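Local coordinates for NADB-Rossmann Superfamily protein (Streptococcus agalactiae, PDB 3LEC) that probably methylates N1 of adenine 22 in tRNA through a Rossmann-type methyltransferase domain, and binds a zinc ion, at residues D106-D111 and R133-A138; N127-L132 and K188-N193; D75-N80 and E87-D92. One frame throughout, in Å; residues are numbered along the deposited sequence.

Contact 1: residues D106-D111 and R133-A138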
loop_
_atom_site.group_PDB
_atom_site.type_symbol
_atom_site.label_atom_id
_atom_site.label_comp_id
_atom_site.label_asym_id
_atom_site.label_seq_id
_atom_site.Cartn_x
_atom_site.Cartn_y
_atom_site.Cartn_z
ATOM N N ASP A 106 2.658 0.733 -11.172
ATOM C CA ASP A 106 2.223 0.352 -12.520
ATOM C C ASP A 106 0.725 0.297 -12.714
ATOM O O ASP A 106 0.231 0.695 -13.770
ATOM C CB ASP A 106 2.824 -0.988 -12.941
ATOM C CG ASP A 106 4.270 -0.869 -13.352
ATOM O OD1 ASP A 106 4.789 0.269 -13.468
ATOM O OD2 ASP A 106 4.893 -1.922 -13.579
ATOM N N ILE A 107 0.015 -0.268 -11.740
ATOM C CA ILE A 107 -1.445 -0.349 -11.779
ATOM C C ILE A 107 -2.013 1.079 -11.761
ATOM O O ILE A 107 -2.936 1.405 -12.503
ATOM C CB ILE A 107 -1.987 -1.180 -10.594
ATOM C CG1 ILE A 107 -1.557 -2.644 -10.726
ATOM C CG2 ILE A 107 -3.520 -1.022 -10.425
ATOM C CD1 ILE A 107 -1.798 -3.468 -9.472
ATOM N N LEU A 108 -1.426 1.929 -10.924
ATOM C CA LEU A 108 -1.840 3.329 -10.845
ATOM C C LEU A 108 -1.557 4.088 -12.146
ATOM O O LEU A 108 -2.409 4.847 -12.630
ATOM C CB LEU A 108 -1.160 4.018 -9.669
ATOM C CG LEU A 108 -1.654 3.596 -8.287
ATOM C CD1 LEU A 108 -0.774 4.233 -7.209
ATOM C CD2 LEU A 108 -3.149 3.927 -8.089
ATOM N N ASN A 109 -0.359 3.892 -12.696
ATOM C CA ASN A 109 0.064 4.580 -13.924
ATOM C C ASN A 109 -0.791 4.181 -15.131
ATOM O O ASN A 109 -1.237 5.041 -15.875
ATOM C CB ASN A 109 1.549 4.358 -14.209
ATOM C CG ASN A 109 2.128 5.387 -15.194
ATOM O OD1 ASN A 109 2.345 6.542 -14.849
ATOM N ND2 ASN A 109 2.398 4.952 -16.411
ATOM N N ASN A 110 -1.045 2.885 -15.279
ATOM C CA ASN A 110 -1.874 2.351 -16.368
ATOM C C ASN A 110 -3.270 2.950 -16.443
ATOM O O ASN A 110 -3.867 3.046 -17.529
ATOM C CB ASN A 110 -1.969 0.823 -16.286
ATOM C CG ASN A 110 -2.448 0.212 -17.591
ATOM O OD1 ASN A 110 -2.051 0.657 -18.667
ATOM N ND2 ASN A 110 -3.315 -0.783 -17.503
ATOM N N ASP A 111 -3.786 3.367 -15.293
ATOM C CA ASP A 111 -5.126 3.940 -15.214
ATOM C C ASP A 111 -5.159 5.281 -14.506
ATOM O O ASP A 111 -6.130 5.624 -13.827
ATOM C CB ASP A 111 -6.084 2.947 -14.551
ATOM C CG ASP A 111 -6.574 1.885 -15.516
ATOM O OD1 ASP A 111 -7.113 2.250 -16.587
ATOM O OD2 ASP A 111 -6.414 0.686 -15.213
ATOM N N ARG A 133 6.938 5.681 -3.985
ATOM C CA ARG A 133 7.089 7.089 -3.630
ATOM C C ARG A 133 7.524 7.942 -4.839
ATOM O O ARG A 133 7.028 9.058 -5.017
ATOM C CB ARG A 133 8.051 7.281 -2.447
ATOM C CG ARG A 133 7.461 6.782 -1.132
ATOM C CD ARG A 133 8.194 7.336 0.105
ATOM N NE ARG A 133 7.740 6.596 1.277
ATOM C CZ ARG A 133 8.275 5.440 1.699
ATOM N NH1 ARG A 133 9.328 4.909 1.082
ATOM N NH2 ARG A 133 7.757 4.833 2.748
ATOM N N LYS A 134 8.426 7.417 -5.668
ATOM C CA LYS A 134 8.914 8.180 -6.822
ATOM C C LYS A 134 7.798 8.446 -7.807
ATOM O O LYS A 134 7.697 9.540 -8.357
ATOM C CB LYS A 134 10.040 7.458 -7.549
ATOM C CG LYS A 134 11.379 7.471 -6.841
ATOM C CD LYS A 134 12.349 6.531 -7.563
ATOM C CE LYS A 134 13.776 6.695 -7.062
ATOM N NZ LYS A 134 14.740 5.925 -7.914
ATOM N N TRP A 135 6.950 7.448 -7.996
ATOM C CA TRP A 135 5.838 7.571 -8.911
ATOM C C TRP A 135 4.821 8.561 -8.366
ATOM O O TRP A 135 4.320 9.379 -9.118
ATOM C CB TRP A 135 5.176 6.231 -9.189
ATOM C CG TRP A 135 4.081 6.387 -10.217
ATOM C CD1 TRP A 135 4.201 6.216 -11.565
ATOM C CD2 TRP A 135 2.720 6.778 -9.973
ATOM N NE1 TRP A 135 2.994 6.479 -12.175
ATOM C CE2 TRP A 135 2.069 6.818 -11.220
ATOM C CE3 TRP A 135 1.980 7.066 -8.814
ATOM C CZ2 TRP A 135 0.703 7.145 -11.355
ATOM C CZ3 TRP A 135 0.622 7.421 -8.955
ATOM C CH2 TRP A 135 0.004 7.453 -10.227
ATOM N N LEU A 136 4.528 8.483 -7.069
ATOM C CA LEU A 136 3.587 9.402 -6.449
ATOM C C LEU A 136 4.063 10.847 -6.611
ATOM O O LEU A 136 3.291 11.733 -7.045
ATOM C CB LEU A 136 3.363 9.035 -4.986
ATOM C CG LEU A 136 2.617 7.710 -4.759
ATOM C CD1 LEU A 136 2.837 7.229 -3.311
ATOM C CD2 LEU A 136 1.132 7.888 -5.078
ATOM N N ALA A 137 5.336 11.080 -6.281
ATOM C CA ALA A 137 5.915 12.443 -6.372
ATOM C C ALA A 137 5.859 13.026 -7.771
ATOM O O ALA A 137 5.659 14.232 -7.935
ATOM C CB ALA A 137 7.344 12.456 -5.879
ATOM N N ALA A 138 6.076 12.180 -8.776
ATOM C CA ALA A 138 6.139 12.612 -10.169
ATOM C C ALA A 138 4.764 12.876 -10.765
ATOM O O ALA A 138 4.668 13.510 -11.826
ATOM C CB ALA A 138 6.875 11.583 -11.020
#

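Contact 2: residues N127-L132 and K188-N193. With SO4 (sulfate ion), chain C.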
loop_
_atom_site.group_PDB
_atom_site.type_symbol
_atom_site.label_atom_id
_atom_site.label_comp_id
_atom_site.label_asym_id
_atom_site.label_seq_id
_atom_site.Cartn_x
_atom_site.Cartn_y
_atom_site.Cartn_z
ATOM N N ASN A 127 7.271 -4.137 -0.770
ATOM C CA ASN A 127 8.678 -3.866 -1.048
ATOM C C ASN A 127 8.770 -2.742 -2.061
ATOM O O ASN A 127 7.736 -2.223 -2.493
ATOM C CB ASN A 127 9.344 -5.131 -1.621
ATOM C CG ASN A 127 8.598 -5.669 -2.820
ATOM O OD1 ASN A 127 8.349 -4.951 -3.783
ATOM N ND2 ASN A 127 8.229 -6.934 -2.760
ATOM N N ARG A 128 9.996 -2.347 -2.429
ATOM C CA ARG A 128 10.224 -1.282 -3.426
ATOM C C ARG A 128 9.354 -0.065 -3.159
ATOM O O ARG A 128 8.820 0.545 -4.087
ATOM C CB ARG A 128 9.994 -1.791 -4.864
ATOM C CG ARG A 128 10.849 -3.004 -5.233
ATOM C CD ARG A 128 10.876 -3.276 -6.738
ATOM N NE ARG A 128 12.117 -3.954 -7.128
ATOM C CZ ARG A 128 12.253 -5.266 -7.282
ATOM N NH1 ARG A 128 11.217 -6.077 -7.109
ATOM N NH2 ARG A 128 13.435 -5.767 -7.626
ATOM N N GLU A 129 9.252 0.296 -1.883
ATOM C CA GLU A 129 8.438 1.405 -1.440
ATOM C C GLU A 129 8.948 2.692 -2.073
ATOM O O GLU A 129 8.172 3.588 -2.371
ATOM C CB GLU A 129 8.489 1.529 0.082
ATOM C CG GLU A 129 7.955 0.296 0.856
ATOM C CD GLU A 129 9.016 -0.767 1.176
ATOM O OE1 GLU A 129 8.767 -1.567 2.099
ATOM O OE2 GLU A 129 10.064 -0.840 0.506
ATOM N N ASP A 130 10.260 2.774 -2.261
ATOM C CA ASP A 130 10.868 3.970 -2.833
ATOM C C ASP A 130 10.407 4.211 -4.280
ATOM O O ASP A 130 10.188 5.358 -4.676
ATOM C CB ASP A 130 12.401 3.904 -2.742
ATOM C CG ASP A 130 13.007 2.727 -3.524
ATOM O OD1 ASP A 130 14.154 2.897 -4.007
ATOM O OD2 ASP A 130 12.364 1.641 -3.648
ATOM N N ASP A 131 10.253 3.134 -5.052
ATOM C CA ASP A 131 9.740 3.244 -6.413
ATOM C C ASP A 131 8.299 3.762 -6.462
ATOM O O ASP A 131 7.925 4.508 -7.358
ATOM C CB ASP A 131 9.831 1.904 -7.135
ATOM C CG ASP A 131 11.262 1.519 -7.472
ATOM O OD1 ASP A 131 12.117 2.420 -7.612
ATOM O OD2 ASP A 131 11.529 0.303 -7.621
ATOM N N LEU A 132 7.497 3.355 -5.491
ATOM C CA LEU A 132 6.121 3.836 -5.383
ATOM C C LEU A 132 6.133 5.325 -4.983
ATOM O O LEU A 132 5.423 6.126 -5.567
ATOM C CB LEU A 132 5.313 3.000 -4.396
ATOM C CG LEU A 132 3.870 3.428 -4.087
ATOM C CD1 LEU A 132 3.005 3.507 -5.351
ATOM C CD2 LEU A 132 3.235 2.513 -3.052
ATOM N N LYS A 188 13.435 1.896 13.118
ATOM C CA LYS A 188 14.846 1.686 13.413
ATOM C C LYS A 188 15.224 0.216 13.220
ATOM O O LYS A 188 16.233 -0.089 12.578
ATOM C CB LYS A 188 15.121 2.092 14.859
ATOM C CG LYS A 188 15.326 3.565 15.063
ATOM C CD LYS A 188 15.823 3.807 16.483
ATOM C CE LYS A 188 14.693 4.188 17.429
ATOM N NZ LYS A 188 14.278 5.613 17.217
ATOM N N GLU A 189 14.382 -0.694 13.715
ATOM C CA GLU A 189 14.672 -2.129 13.575
ATOM C C GLU A 189 14.678 -2.544 12.104
ATOM O O GLU A 189 15.534 -3.337 11.678
ATOM C CB GLU A 189 13.695 -2.982 14.413
ATOM C CG GLU A 189 13.912 -2.788 15.927
ATOM C CD GLU A 189 12.859 -3.404 16.838
ATOM O OE1 GLU A 189 11.849 -3.983 16.373
ATOM O OE2 GLU A 189 13.046 -3.272 18.065
ATOM N N LYS A 190 13.745 -2.004 11.316
ATOM C CA LYS A 190 13.713 -2.356 9.885
ATOM C C LYS A 190 15.002 -1.960 9.205
ATOM O O LYS A 190 15.609 -2.760 8.490
ATOM C CB LYS A 190 12.532 -1.721 9.132
ATOM C CG LYS A 190 12.711 -1.814 7.609
ATOM C CD LYS A 190 11.572 -1.218 6.808
ATOM C CE LYS A 190 11.841 -1.371 5.315
ATOM N NZ LYS A 190 10.596 -1.203 4.540
ATOM N N TRP A 191 15.435 -0.722 9.425
ATOM C CA TRP A 191 16.643 -0.248 8.779
ATOM C C TRP A 191 17.937 -0.828 9.376
ATOM O O TRP A 191 18.904 -1.052 8.637
ATOM C CB TRP A 191 16.633 1.284 8.655
ATOM C CG TRP A 191 15.558 1.663 7.692
ATOM C CD1 TRP A 191 14.349 2.195 7.985
ATOM C CD2 TRP A 191 15.551 1.393 6.276
ATOM N NE1 TRP A 191 13.597 2.330 6.830
ATOM C CE2 TRP A 191 14.318 1.849 5.770
ATOM C CE3 TRP A 191 16.485 0.831 5.386
ATOM C CZ2 TRP A 191 13.991 1.774 4.415
ATOM C CZ3 TRP A 191 16.164 0.747 4.044
ATOM C CH2 TRP A 191 14.918 1.205 3.568
ATOM N N GLN A 192 17.936 -1.128 10.670
ATOM C CA GLN A 192 19.071 -1.874 11.268
ATOM C C GLN A 192 19.220 -3.213 10.534
ATOM O O GLN A 192 20.323 -3.596 10.135
ATOM C CB GLN A 192 18.897 -2.071 12.787
ATOM C CG GLN A 192 19.179 -0.830 13.635
ATOM C CD GLN A 192 18.405 -0.774 14.948
ATOM O OE1 GLN A 192 17.856 -1.772 15.428
ATOM N NE2 GLN A 192 18.360 0.406 15.537
ATOM N N ASN A 193 18.102 -3.889 10.287
ATOM C CA ASN A 193 18.114 -5.183 9.580
ATOM C C ASN A 193 18.609 -5.090 8.123
ATOM O O ASN A 193 19.366 -5.946 7.656
ATOM C CB ASN A 193 16.721 -5.834 9.635
ATOM C CG ASN A 193 16.709 -7.237 9.054
ATOM O OD1 ASN A 193 17.533 -8.075 9.411
ATOM N ND2 ASN A 193 15.777 -7.495 8.152
HETATM S S SO4 C . 5.513 -8.836 -5.276
HETATM O O1 SO4 C . 6.766 -8.110 -5.421
HETATM O O2 SO4 C . 5.711 -10.215 -5.723
HETATM O O3 SO4 C . 5.127 -8.846 -3.859
HETATM O O4 SO4 C . 4.491 -8.169 -6.101
HETATM O O HOH W 1 12.270 -1.823 2.016
#

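Contact 3: residues D75-N80 and E87-D92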
loop_
_atom_site.group_PDB
_atom_site.type_symbol
_atom_site.label_atom_id
_atom_site.label_comp_id
_atom_site.label_asym_id
_atom_site.label_seq_id
_atom_site.Cartn_x
_atom_site.Cartn_y
_atom_site.Cartn_z
ATOM N N ASP A 75 -19.834 -4.735 -4.085
ATOM C CA ASP A 75 -19.759 -5.307 -5.429
ATOM C C ASP A 75 -18.450 -6.044 -5.601
ATOM O O ASP A 75 -17.398 -5.586 -5.153
ATOM C CB ASP A 75 -19.898 -4.221 -6.511
ATOM C CG ASP A 75 -21.339 -3.790 -6.737
ATOM O OD1 ASP A 75 -22.255 -4.447 -6.205
ATOM O OD2 ASP A 75 -21.549 -2.791 -7.462
ATOM N N VAL A 76 -18.511 -7.207 -6.242
ATOM C CA VAL A 76 -17.294 -7.950 -6.478
ATOM C C VAL A 76 -17.192 -8.015 -7.985
ATOM O O VAL A 76 -18.159 -8.370 -8.652
ATOM C CB VAL A 76 -17.342 -9.363 -5.840
ATOM C CG1 VAL A 76 -16.065 -10.134 -6.158
ATOM C CG2 VAL A 76 -17.604 -9.307 -4.329
ATOM N N ARG A 77 -16.060 -7.575 -8.522
ATOM C CA ARG A 77 -15.906 -7.459 -9.963
ATOM C C ARG A 77 -14.634 -8.104 -10.479
ATOM O O ARG A 77 -13.588 -8.077 -9.810
ATOM C CB ARG A 77 -16.004 -5.997 -10.395
ATOM C CG ARG A 77 -17.342 -5.385 -10.003
ATOM C CD ARG A 77 -17.567 -4.030 -10.621
ATOM N NE ARG A 77 -18.722 -3.383 -10.005
ATOM C CZ ARG A 77 -18.960 -2.072 -10.036
ATOM N NH1 ARG A 77 -18.150 -1.256 -10.691
ATOM N NH2 ARG A 77 -20.024 -1.581 -9.430
ATOM N N LEU A 78 -14.740 -8.714 -11.661
ATOM C CA LEU A 78 -13.588 -9.328 -12.305
ATOM C C LEU A 78 -13.140 -8.371 -13.377
ATOM O O LEU A 78 -13.744 -8.315 -14.455
ATOM C CB LEU A 78 -13.962 -10.667 -12.950
ATOM C CG LEU A 78 -12.915 -11.729 -13.309
ATOM C CD1 LEU A 78 -13.595 -12.826 -14.124
ATOM C CD2 LEU A 78 -11.727 -11.179 -14.065
ATOM N N ALA A 79 -12.070 -7.635 -13.091
ATOM C CA ALA A 79 -11.609 -6.587 -13.981
ATOM C C ALA A 79 -10.153 -6.245 -13.723
ATOM O O ALA A 79 -9.670 -6.332 -12.587
ATOM C CB ALA A 79 -12.495 -5.327 -13.825
ATOM N N ASN A 80 -9.470 -5.838 -14.783
ATOM C CA ASN A 80 -8.056 -5.465 -14.716
ATOM C C ASN A 80 -7.825 -4.144 -13.980
ATOM O O ASN A 80 -8.234 -3.078 -14.450
ATOM C CB ASN A 80 -7.473 -5.396 -16.134
ATOM N N GLU A 87 -17.390 5.781 -13.253
ATOM C CA GLU A 87 -17.949 7.041 -12.720
ATOM C C GLU A 87 -19.212 6.872 -11.841
ATOM O O GLU A 87 -19.323 7.481 -10.750
ATOM C CB GLU A 87 -18.218 8.006 -13.883
ATOM C CG GLU A 87 -18.797 9.390 -13.491
ATOM C CD GLU A 87 -19.249 10.200 -14.709
ATOM O OE1 GLU A 87 -19.192 9.669 -15.838
ATOM O OE2 GLU A 87 -19.650 11.376 -14.543
ATOM N N ALA A 88 -20.158 6.053 -12.316
ATOM C CA ALA A 88 -21.447 5.846 -11.647
ATOM C C ALA A 88 -21.319 5.284 -10.246
ATOM O O ALA A 88 -22.260 5.354 -9.461
ATOM C CB ALA A 88 -22.388 4.959 -12.505
ATOM N N ASP A 89 -20.142 4.733 -9.948
ATOM C CA ASP A 89 -19.877 4.110 -8.659
ATOM C C ASP A 89 -19.573 5.137 -7.582
ATOM O O ASP A 89 -19.719 4.856 -6.385
ATOM C CB ASP A 89 -18.708 3.132 -8.796
ATOM C CG ASP A 89 -19.094 1.859 -9.510
ATOM O OD1 ASP A 89 -20.209 1.343 -9.257
ATOM O OD2 ASP A 89 -18.270 1.361 -10.308
ATOM N N ASN A 90 -19.167 6.328 -8.015
ATOM C CA ASN A 90 -18.856 7.440 -7.118
ATOM C C ASN A 90 -17.836 7.052 -6.039
ATOM O O ASN A 90 -18.066 7.300 -4.860
ATOM C CB ASN A 90 -20.146 7.978 -6.464
ATOM C CG ASN A 90 -19.937 9.312 -5.762
ATOM O OD1 ASN A 90 -18.967 10.025 -6.038
ATOM N ND2 ASN A 90 -20.849 9.658 -4.850
ATOM N N ILE A 91 -16.741 6.416 -6.457
ATOM C CA ILE A 91 -15.662 5.999 -5.550
ATOM C C ILE A 91 -14.810 7.202 -5.175
ATOM O O ILE A 91 -14.438 7.979 -6.039
ATOM C CB ILE A 91 -14.768 4.926 -6.214
ATOM C CG1 ILE A 91 -15.606 3.683 -6.558
ATOM C CG2 ILE A 91 -13.572 4.570 -5.336
ATOM C CD1 ILE A 91 -16.292 2.980 -5.354
ATOM N N ASP A 92 -14.532 7.347 -3.887
ATOM C CA ASP A 92 -13.690 8.431 -3.410
ATOM C C ASP A 92 -12.402 7.893 -2.795
ATOM O O ASP A 92 -11.485 8.664 -2.537
ATOM C CB ASP A 92 -14.449 9.304 -2.409
ATOM C CG ASP A 92 -15.106 8.492 -1.298
ATOM O OD1 ASP A 92 -16.345 8.519 -1.213
ATOM O OD2 ASP A 92 -14.402 7.836 -0.511
#

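Contact 1: residues D106-D111 and R133-A138
The indole of Trp-135 meets Leu-108 over one face and Asn-109 at its edge, and these two neighbours engage it in different ways. Over the face lies Leu-108 CB, 4.0 Å from the centroid of the six-membered ring. This is a CH-pi contact displaced toward the rim, where Leu-108 CB comes within 3.7 Å of Trp-135 CH2. Farther along the same side chain, Leu-108 CD1 reaches Trp-135 CZ3 at 3.9 Å. At the edge, in the plane of the ring, the indole N-H points at the side-chain oxygen of Asn-109; Leu-136 CD2 of the same helix also borders the ring in its plane. The bond from Trp-135 NE1 to Asn-109 OD1 measures 2.8 Å and is nearly straight at the hydrogen, 171°, although the donor is somewhat tilted from the carbonyl plane. Amide and indole planes stand almost perpendicular, 88° apart. With CG anti to the backbone N (chi1 -176°), Trp-135 spans the gap between helices 101-110 and 129-138, whose closest CA atoms here, those of Asn-109 and Trp-135, are 8.2 Å apart. Beyond the pair, the ring of Phe-141 meets the indole at a shallow angle, and Leu-108 continues inward onto Leu-121 and Leu-123 of the central sheet. The two helices are thus joined by one amphipathic ring: its benzo part packs on the buried leucine, while its single polar hydrogen is satisfied by an exposed asparagine, a bond that probably also limits rotation of the indole.

Contact 2: residues N127-L132 and K188-N193
The start of helix 129-138, just after the sheet strand 120-125 of the Rossmann-type domain, meets the long helix 185-204 through one ion pair, Glu-129 with Lys-190. Arg-128 occupies the N-cap position, so Glu-129 sits in the first turn of its helix. The carboxylate and the ammonium approach from opposite directions, Glu-129 OE1 lying 3.1 Å from Lys-190 NZ. Lys-190 gets there by full extension: CG is anti to the backbone N (chi1 166°) and the chain remains stretched to NZ, its CE passing over the rim of one face of the neighbouring Trp-191 ring. Glu-129 is bent instead, turning at chi2 (90°). A water closes the other route between the two groups, donating to Glu-129 OE2 at 2.8 Å and accepting from Lys-190 NZ at 3.1 Å, so both carboxylate oxygens are linked to the same ammonium, one directly and one through water. Each charge has a further partner: Glu-157 of strand 155-163 pairs with the lysine, and Arg-174 with OE2 of the glutamate. Two residues before Glu-129, Asn-127 ND2 reaches away from helix 185-204 to O1 of a sulfate at 3.3 Å, nearly straight at 172°; Gly-100 N binds the same ion, which probably came from the crystallisation liquor. Two acids and two bases thus alternate from Arg-174 through Glu-129 and Lys-190 to Glu-157, an order that probably favours the ionised form of the buried Glu-129 and joins helix 185-204 to helix 129-138 by charge.

Contact 3: residues D75-N80 and E87-D92
Arg-77, on the edge strand 74-78, grips Asp-89 end-on, one terminal nitrogen to each carboxylate oxygen. With CG anti to the carbonyl carbon, the arginine chain runs extended from CG to NE and carries its end across to Asp-89, which comes from the opposite direction. Arg-77 NH1 donates to Asp-89 OD2 at 2.6 Å and Arg-77 NH2 to Asp-89 OD1 at 2.9 Å, both oxygens being met on their syn side. The second bond is the straighter, 168° against 160°, and although both acceptors lie close to the guanidinium plane, the carboxylate is twisted 40° from it. Arg-77 NH2 gives a further bond to Asp-75 OD2, two residues back, at 2.8 Å; here the oxygen is used on its anti side. NH1 also has a weak bond to the carbonyl of Ala-84, and Asp-89 OD2 accepts a second hydrogen bond, from the backbone N of Glu-86. The guanidinium therefore stands between two acids, and its positive charge probably offsets their mutual repulsion. Arg-24, from strand 23-28, holds the backbone carbonyl of Asp-89. Three residues thus form a salt-bridge network that pins the 3-10 turn of the connection between strands 74-78 and 93-99 to the border strand of a Rossmann-type sheet.

How the contacts relate
Contacts 1 and 2 share helix 129-138 and adjoin each other, Leu-108 CD1 of one lying 4.3 Å from Leu-132 CD1 of the other. Contact 3 sits on the far side of the chain's centre from contact 2, their nearest atoms about 16 Å apart, and is the most peripheral of the three. Each is partly buried, but the means differ. Where helices lie beside one another on the sheet, in contact 1, an aromatic ring does most of the work. Contacts 2 and 3, which join a long helix and a loop to their neighbours, rely on opposite charges: water-assisted and relayed through several residues in contact 2, directly bidentate in contact 3.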